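Side-chain contacts in adenosine deaminase 1 (PDB 3RYS), which probably catalyses the zinc-dependent hydrolytic deamination of adenine to hypoxanthine in purine salvage: residues E29-L34 against M70-T75; Q77-M82 against Q105-R110; L87-A92 against V289-E294. All blocks are in the same frame, centred on the assembly; numbering follows the deposited sequence.

Overall arrangement
From the N terminus, contact 1 comes first. It brings helix 28-37 against the 70-75 loop and closes the excursion that carries helices 47-51 and 59-69. Contact 2 opens only after contact 1 has closed. It joins helix 76-92 to helix 104-108, with strand 95-102 in the chain between them. The centres of contacts 1 and 2 lie about 9 Å apart, and R110 of contact 2 reaches back to L73 of contact 1. Contact 3 starts further along helix 76-92 and ends on helix 289-300. It therefore crosses contact 2 and spans about 200 residues of the chain. All three lie in the adenosine deaminase family region, a TIM barrel.

Contact 1 of 3, residues E29-L34 against M70-T75; sequences ELIFAL and MAVLQT
The backbones of L34 and V72 come close, with their CA atoms 5.7 Å apart, where helix 28-37 faces the short 3-10 turn at 70-72 and the loop after it. Both belong to the long connection between strands 15-17 and 95-102 of the TIM barrel of the adenosine deaminase family. The contact is buried and apolar. V72 is its centre. Its CB points toward the helix, and its two methyls divide the work between two residues one helical turn apart. V72 CG1 lies 3.7 Å from the backbone O of I31. The CG2 methyl of I31 is its next neighbour. CG2 of V72 goes to L34 and sits 3.9 Å from its CB. This split follows from the first torsion of V72, which sets CG1 anti to the carbonyl carbon (chi1 -59°) and CG2 between N and C. Both I31 and L34 meet the valine at about a right angle. With only a CB at V72, as in an alanine, both methyls go, and I31 CG2 and the CB of L34 would probably be left facing a gap. The turn itself is kept in shape by the backbone bond from L73 N to M70 O.

L73 joins in a different way. Its CB points away from the helix, but its side chain extends back to meet the outer part of L34. L73 also packs on F79, M82 and H107, which ties the loop to contact 2. Just beyond it, T75 takes the N-cap position of helix 76-92, and D78 OD2 accepts hydrogen bonds from the backbone N of Q74 and T75. Between the two leucines, L34 CD1 lies 3.9 Å from L73 CD2.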
# COMPACT_ATOMS: atom_id res chain seq x y z
N GLU A 29 11.19 16.73 1.18
CA GLU A 29 12.59 17.00 0.84
C GLU A 29 12.89 16.52 -0.58
O GLU A 29 13.48 17.25 -1.38
CB GLU A 29 13.55 16.34 1.84
CG GLU A 29 13.41 16.84 3.27
CD GLU A 29 12.13 16.34 3.94
OE1 GLU A 29 11.84 15.13 3.84
OE2 GLU A 29 11.42 17.16 4.56
N LEU A 30 12.48 15.29 -0.89
CA LEU A 30 12.75 14.70 -2.19
C LEU A 30 12.00 15.44 -3.29
O LEU A 30 12.52 15.64 -4.39
CB LEU A 30 12.41 13.21 -2.21
CG LEU A 30 12.78 12.49 -3.50
CD1 LEU A 30 14.22 12.81 -3.90
CD2 LEU A 30 12.57 10.98 -3.37
N ILE A 31 10.77 15.83 -2.99
CA ILE A 31 9.96 16.61 -3.92
C ILE A 31 10.72 17.86 -4.38
O ILE A 31 10.88 18.10 -5.58
CB ILE A 31 8.61 17.00 -3.30
CG1 ILE A 31 7.81 15.74 -2.95
CG2 ILE A 31 7.81 17.85 -4.26
CD1 ILE A 31 6.42 16.01 -2.40
N PHE A 32 11.21 18.65 -3.43
CA PHE A 32 11.98 19.84 -3.76
C PHE A 32 13.30 19.54 -4.48
O PHE A 32 13.75 20.33 -5.31
CB PHE A 32 12.23 20.67 -2.50
CG PHE A 32 11.14 21.65 -2.20
CD1 PHE A 32 9.91 21.22 -1.75
CD2 PHE A 32 11.35 23.01 -2.38
CE1 PHE A 32 8.90 22.12 -1.48
CE2 PHE A 32 10.34 23.91 -2.12
CZ PHE A 32 9.12 23.47 -1.66
N ALA A 33 13.91 18.40 -4.16
CA ALA A 33 15.16 18.02 -4.79
C ALA A 33 14.94 17.64 -6.25
O ALA A 33 15.71 18.03 -7.14
CB ALA A 33 15.82 16.88 -4.03
N LEU A 34 13.89 16.86 -6.51
CA LEU A 34 13.58 16.42 -7.86
C LEU A 34 13.07 17.59 -8.70
O LEU A 34 13.37 17.68 -9.89
CB LEU A 34 12.56 15.28 -7.84
CG LEU A 34 13.07 14.00 -7.17
CD1 LEU A 34 12.00 12.93 -7.14
CD2 LEU A 34 14.32 13.50 -7.87
N MET A 70 3.27 14.32 -7.96
CA MET A 70 3.88 13.42 -8.93
C MET A 70 4.54 14.17 -10.09
O MET A 70 5.26 13.58 -10.89
CB MET A 70 2.86 12.43 -9.48
CG MET A 70 2.32 11.46 -8.45
SD MET A 70 1.26 10.22 -9.22
CE MET A 70 0.53 9.46 -7.78
N ALA A 71 4.29 15.48 -10.17
CA ALA A 71 4.78 16.29 -11.28
C ALA A 71 6.31 16.35 -11.36
O ALA A 71 6.86 16.64 -12.42
CB ALA A 71 4.19 17.69 -11.22
N VAL A 72 6.98 16.09 -10.25
CA VAL A 72 8.44 16.14 -10.22
C VAL A 72 9.08 14.86 -10.75
O VAL A 72 10.29 14.81 -11.00
CB VAL A 72 8.99 16.44 -8.80
CG1 VAL A 72 8.44 17.76 -8.29
CG2 VAL A 72 8.65 15.30 -7.85
N LEU A 73 8.27 13.82 -10.93
CA LEU A 73 8.75 12.54 -11.44
C LEU A 73 8.80 12.51 -12.96
O LEU A 73 7.82 12.16 -13.60
CB LEU A 73 7.85 11.41 -10.95
CG LEU A 73 7.76 11.20 -9.44
CD1 LEU A 73 6.73 10.12 -9.11
CD2 LEU A 73 9.13 10.85 -8.88
N GLN A 74 9.94 12.87 -13.53
CA GLN A 74 10.07 12.97 -14.99
C GLN A 74 10.92 11.87 -15.61
O GLN A 74 10.59 11.33 -16.67
CB GLN A 74 10.67 14.33 -15.38
CG GLN A 74 9.81 15.53 -15.01
CD GLN A 74 8.46 15.49 -15.69
OE1 GLN A 74 7.42 15.68 -15.05
NE2 GLN A 74 8.45 15.24 -17.00
N THR A 75 12.02 11.54 -14.95
CA THR A 75 13.01 10.65 -15.53
C THR A 75 13.07 9.32 -14.80
O THR A 75 12.60 9.19 -13.67
CB THR A 75 14.42 11.27 -15.48
OG1 THR A 75 14.91 11.25 -14.13
CG2 THR A 75 14.38 12.71 -15.98

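Contact 2 of 3, residues Q77-M82 against Q105-R110; sequences QDFTDM and QAHTSR
F79 drives its ring edge into the face of H107, a T-shaped (edge-to-face) aromatic pair between two helices. The ring centroids are 4.9 Å apart and the planes stand at 87°. The first torsion of F79 (chi1 -71°) sets CG anti to the carbonyl carbon and sends the ring out toward H107. Along 105-110, Q105 comes first. Its backbone O takes both S109 N and S109 OG, which approach from opposite faces of the carbonyl plane. H107 makes the contact. F79 CE1 lies over the centre of the imidazole, with H107 NE2 its nearest atom at 3.7 Å. F79 CZ sits over the CG and CD2 side of the same ring. The side chain of H107 is about 11 Å from the bound adenine, so the pair lies near the pocket but outside it. R110 folds back along the helix end. Its NH1 makes a straight but weak bond of 3.4 Å to A106 O and lies at the edge of the H107 ring, in its plane. Its NH2 bonds to L73 O. F79 and H107 also pack on C117 of helix 114-125. The pair thus ties helix 76-92, which precedes strand 95-102, to helix 104-108, which follows it.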
# COMPACT_ATOMS: atom_id res chain seq x y z
N GLN A 77 15.57 8.05 -13.51
CA GLN A 77 16.34 8.29 -12.29
C GLN A 77 15.43 8.75 -11.16
O GLN A 77 15.59 8.34 -10.01
CB GLN A 77 17.45 9.32 -12.55
CG GLN A 77 18.47 9.47 -11.42
CD GLN A 77 19.12 8.15 -11.03
OE1 GLN A 77 19.25 7.24 -11.85
NE2 GLN A 77 19.54 8.05 -9.77
N ASP A 78 14.46 9.60 -11.50
CA ASP A 78 13.50 10.09 -10.52
C ASP A 78 12.73 8.96 -9.83
O ASP A 78 12.58 8.95 -8.61
CB ASP A 78 12.52 11.06 -11.19
CG ASP A 78 13.20 12.32 -11.68
OD1 ASP A 78 14.24 12.69 -11.10
OD2 ASP A 78 12.68 12.95 -12.63
N PHE A 79 12.26 8.00 -10.62
CA PHE A 79 11.52 6.86 -10.08
C PHE A 79 12.41 5.95 -9.24
O PHE A 79 12.02 5.51 -8.17
CB PHE A 79 10.83 6.09 -11.20
CG PHE A 79 9.67 6.82 -11.82
CD1 PHE A 79 8.41 6.78 -11.23
CD2 PHE A 79 9.84 7.56 -12.97
CE1 PHE A 79 7.34 7.46 -11.78
CE2 PHE A 79 8.77 8.25 -13.54
CZ PHE A 79 7.52 8.20 -12.94
N THR A 80 13.62 5.69 -9.74
CA THR A 80 14.60 4.89 -9.01
C THR A 80 14.91 5.50 -7.65
O THR A 80 14.82 4.83 -6.63
CB THR A 80 15.91 4.77 -9.81
OG1 THR A 80 15.69 3.95 -10.96
CG2 THR A 80 16.99 4.15 -8.95
N ASP A 81 15.28 6.78 -7.66
CA ASP A 81 15.56 7.51 -6.43
C ASP A 81 14.42 7.38 -5.42
O ASP A 81 14.66 7.13 -4.24
CB ASP A 81 15.82 8.98 -6.73
CG ASP A 81 17.20 9.22 -7.32
OD1 ASP A 81 18.02 8.28 -7.30
OD2 ASP A 81 17.47 10.35 -7.79
N MET A 82 13.19 7.57 -5.88
CA MET A 82 12.03 7.53 -4.98
C MET A 82 11.86 6.16 -4.36
O MET A 82 11.55 6.03 -3.17
CB MET A 82 10.76 7.91 -5.73
CG MET A 82 9.48 7.52 -5.01
SD MET A 82 8.01 7.91 -5.98
CE MET A 82 8.24 6.83 -7.38
N GLN A 105 -0.96 5.02 -14.71
CA GLN A 105 -1.74 6.07 -15.37
C GLN A 105 -1.47 7.47 -14.82
O GLN A 105 -1.60 8.45 -15.54
CB GLN A 105 -3.24 5.76 -15.27
CG GLN A 105 -3.70 4.57 -16.09
CD GLN A 105 -5.00 4.00 -15.58
OE1 GLN A 105 -5.06 3.46 -14.48
NE2 GLN A 105 -6.06 4.11 -16.38
N ALA A 106 -1.10 7.57 -13.55
CA ALA A 106 -0.84 8.87 -12.94
C ALA A 106 0.42 9.50 -13.52
O ALA A 106 0.71 10.67 -13.29
CB ALA A 106 -0.74 8.75 -11.44
N HIS A 107 1.17 8.71 -14.28
CA HIS A 107 2.38 9.21 -14.92
C HIS A 107 2.23 9.29 -16.44
O HIS A 107 2.72 10.23 -17.06
CB HIS A 107 3.59 8.35 -14.52
CG HIS A 107 3.66 8.08 -13.05
ND1 HIS A 107 3.47 6.82 -12.52
CD2 HIS A 107 3.86 8.90 -12.00
CE1 HIS A 107 3.57 6.88 -11.21
NE2 HIS A 107 3.80 8.13 -10.86
N THR A 108 1.54 8.33 -17.03
CA THR A 108 1.30 8.35 -18.47
C THR A 108 0.35 9.49 -18.84
O THR A 108 0.37 9.98 -19.97
CB THR A 108 0.76 7.00 -18.99
OG1 THR A 108 -0.52 6.73 -18.41
CG2 THR A 108 1.72 5.86 -18.65
N SER A 109 -0.49 9.90 -17.88
CA SER A 109 -1.41 11.01 -18.06
C SER A 109 -0.69 12.34 -18.03
O SER A 109 -1.29 13.39 -18.27
CB SER A 109 -2.49 11.03 -16.97
OG SER A 109 -3.39 9.95 -17.12
N ARG A 110 0.60 12.30 -17.71
CA ARG A 110 1.40 13.52 -17.63
C ARG A 110 2.40 13.55 -18.77
O ARG A 110 3.23 14.45 -18.85
CB ARG A 110 2.12 13.60 -16.29
CG ARG A 110 1.22 13.91 -15.12
CD ARG A 110 1.84 13.43 -13.82
NE ARG A 110 3.24 13.78 -13.75
CZ ARG A 110 4.24 12.90 -13.68
NH1 ARG A 110 3.98 11.60 -13.65
NH2 ARG A 110 5.49 13.33 -13.62

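Contact 3 of 3, residues L87-A92 against V289-E294; sequences LERAAA and VDDNFE
R89 and D290 form the close part of this contact, a salt bridge between two helices of the TIM barrel. Helix 76-92 leads into strand 95-102, and helix 289-300 follows strand 275-277. The guanidinium meets the carboxylate end-on, and two nitrogens grip one oxygen. R89 NH2, at 3.2 Å, uses the syn lone pair of D290 OD2. R89 NH1 is 2.9 Å from D290 OD2 and also comes from the syn side, 28° out of the carboxylate plane. OD2 lies near the guanidinium plane, although the two flat groups are turned 42° apart. A weaker third bond runs from R89 NH2 to D290 OD1. The arginine gets there with its CG anti to the backbone N (chi1 176°) and a bend at chi2. V289 and A90 do not touch each other, but both pack on V95 of strand 95-102.

Against this grip stands a looser fringe. R89, D290 and D291 are all partly exposed to solvent, and D291 meets R89 only through a longer salt bridge. Its OD2 is also hydrogen-bonded to the backbone N of Y288, just before the segment. The two acidic groups would probably share the positive charge of the arginine. R89 NH2 lies 3.3 Å from D291 OD2.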
# COMPACT_ATOMS: atom_id res chain seq x y z
N LEU A 87 12.71 1.95 0.12
CA LEU A 87 13.29 0.66 0.47
C LEU A 87 14.29 0.81 1.62
O LEU A 87 14.35 -0.03 2.52
CB LEU A 87 13.96 0.02 -0.75
CG LEU A 87 13.04 -0.45 -1.88
CD1 LEU A 87 13.82 -0.78 -3.14
CD2 LEU A 87 12.21 -1.63 -1.44
N GLU A 88 15.05 1.90 1.59
CA GLU A 88 16.02 2.20 2.63
C GLU A 88 15.33 2.44 3.98
O GLU A 88 15.70 1.85 5.00
CB GLU A 88 16.87 3.41 2.23
CG GLU A 88 17.90 3.84 3.26
CD GLU A 88 18.54 5.18 2.94
OE1 GLU A 88 18.30 5.72 1.84
OE2 GLU A 88 19.30 5.70 3.79
N ARG A 89 14.32 3.30 3.97
CA ARG A 89 13.58 3.62 5.20
C ARG A 89 12.73 2.44 5.68
O ARG A 89 12.66 2.16 6.88
CB ARG A 89 12.71 4.87 5.00
CG ARG A 89 11.84 5.21 6.19
CD ARG A 89 12.65 5.46 7.46
NE ARG A 89 11.78 5.77 8.59
CZ ARG A 89 11.11 4.85 9.30
NH1 ARG A 89 11.22 3.57 8.99
NH2 ARG A 89 10.33 5.22 10.31
N ALA A 90 12.12 1.73 4.74
CA ALA A 90 11.33 0.55 5.08
C ALA A 90 12.19 -0.50 5.79
O ALA A 90 11.78 -1.06 6.81
CB ALA A 90 10.69 -0.05 3.83
N ALA A 91 13.37 -0.77 5.25
CA ALA A 91 14.27 -1.76 5.83
C ALA A 91 14.60 -1.41 7.28
O ALA A 91 14.47 -2.25 8.18
CB ALA A 91 15.55 -1.88 5.00
N ALA A 92 15.01 -0.16 7.51
CA ALA A 92 15.33 0.32 8.84
C ALA A 92 14.17 0.17 9.81
O ALA A 92 14.37 0.14 11.02
CB ALA A 92 15.76 1.78 8.78
N VAL A 289 5.48 1.81 8.38
CA VAL A 289 4.83 0.70 9.06
C VAL A 289 5.21 0.66 10.54
O VAL A 289 4.34 0.53 11.40
CB VAL A 289 5.13 -0.66 8.39
CG1 VAL A 289 6.60 -1.04 8.56
CG2 VAL A 289 4.23 -1.75 8.97
N ASP A 290 6.50 0.81 10.84
CA ASP A 290 6.96 0.78 12.23
C ASP A 290 6.34 1.91 13.04
O ASP A 290 6.14 1.77 14.24
CB ASP A 290 8.49 0.83 12.31
CG ASP A 290 9.07 2.12 11.77
OD1 ASP A 290 9.47 2.99 12.59
OD2 ASP A 290 9.14 2.28 10.52
N ASP A 291 6.03 3.02 12.38
CA ASP A 291 5.32 4.12 13.03
C ASP A 291 3.88 3.73 13.30
O ASP A 291 3.32 4.09 14.34
CB ASP A 291 5.38 5.38 12.17
CG ASP A 291 6.76 6.01 12.15
OD1 ASP A 291 7.34 6.22 13.24
OD2 ASP A 291 7.26 6.30 11.04
N ASN A 292 3.27 3.00 12.37
CA ASN A 292 1.91 2.51 12.57
C ASN A 292 1.87 1.57 13.77
O ASN A 292 0.96 1.64 14.59
CB ASN A 292 1.37 1.81 11.32
CG ASN A 292 0.87 2.79 10.27
OD1 ASN A 292 -0.33 3.04 10.15
ND2 ASN A 292 1.79 3.36 9.49
N PHE A 293 2.87 0.70 13.89
CA PHE A 293 2.94 -0.20 15.02
C PHE A 293 3.12 0.57 16.32
O PHE A 293 2.40 0.34 17.30
CB PHE A 293 4.07 -1.21 14.85
CG PHE A 293 3.69 -2.42 14.06
CD1 PHE A 293 3.96 -2.49 12.70
CD2 PHE A 293 3.06 -3.49 14.66
CE1 PHE A 293 3.61 -3.61 11.97
CE2 PHE A 293 2.70 -4.61 13.94
CZ PHE A 293 2.98 -4.67 12.59
N GLU A 294 4.08 1.49 16.33
CA GLU A 294 4.36 2.31 17.50
C GLU A 294 3.09 2.95 18.05
O GLU A 294 2.88 2.96 19.27
CB GLU A 294 5.37 3.41 17.15
CG GLU A 294 5.71 4.31 18.33
CD GLU A 294 6.46 5.55 17.90
OE1 GLU A 294 6.49 5.85 16.69
OE2 GLU A 294 7.02 6.24 18.79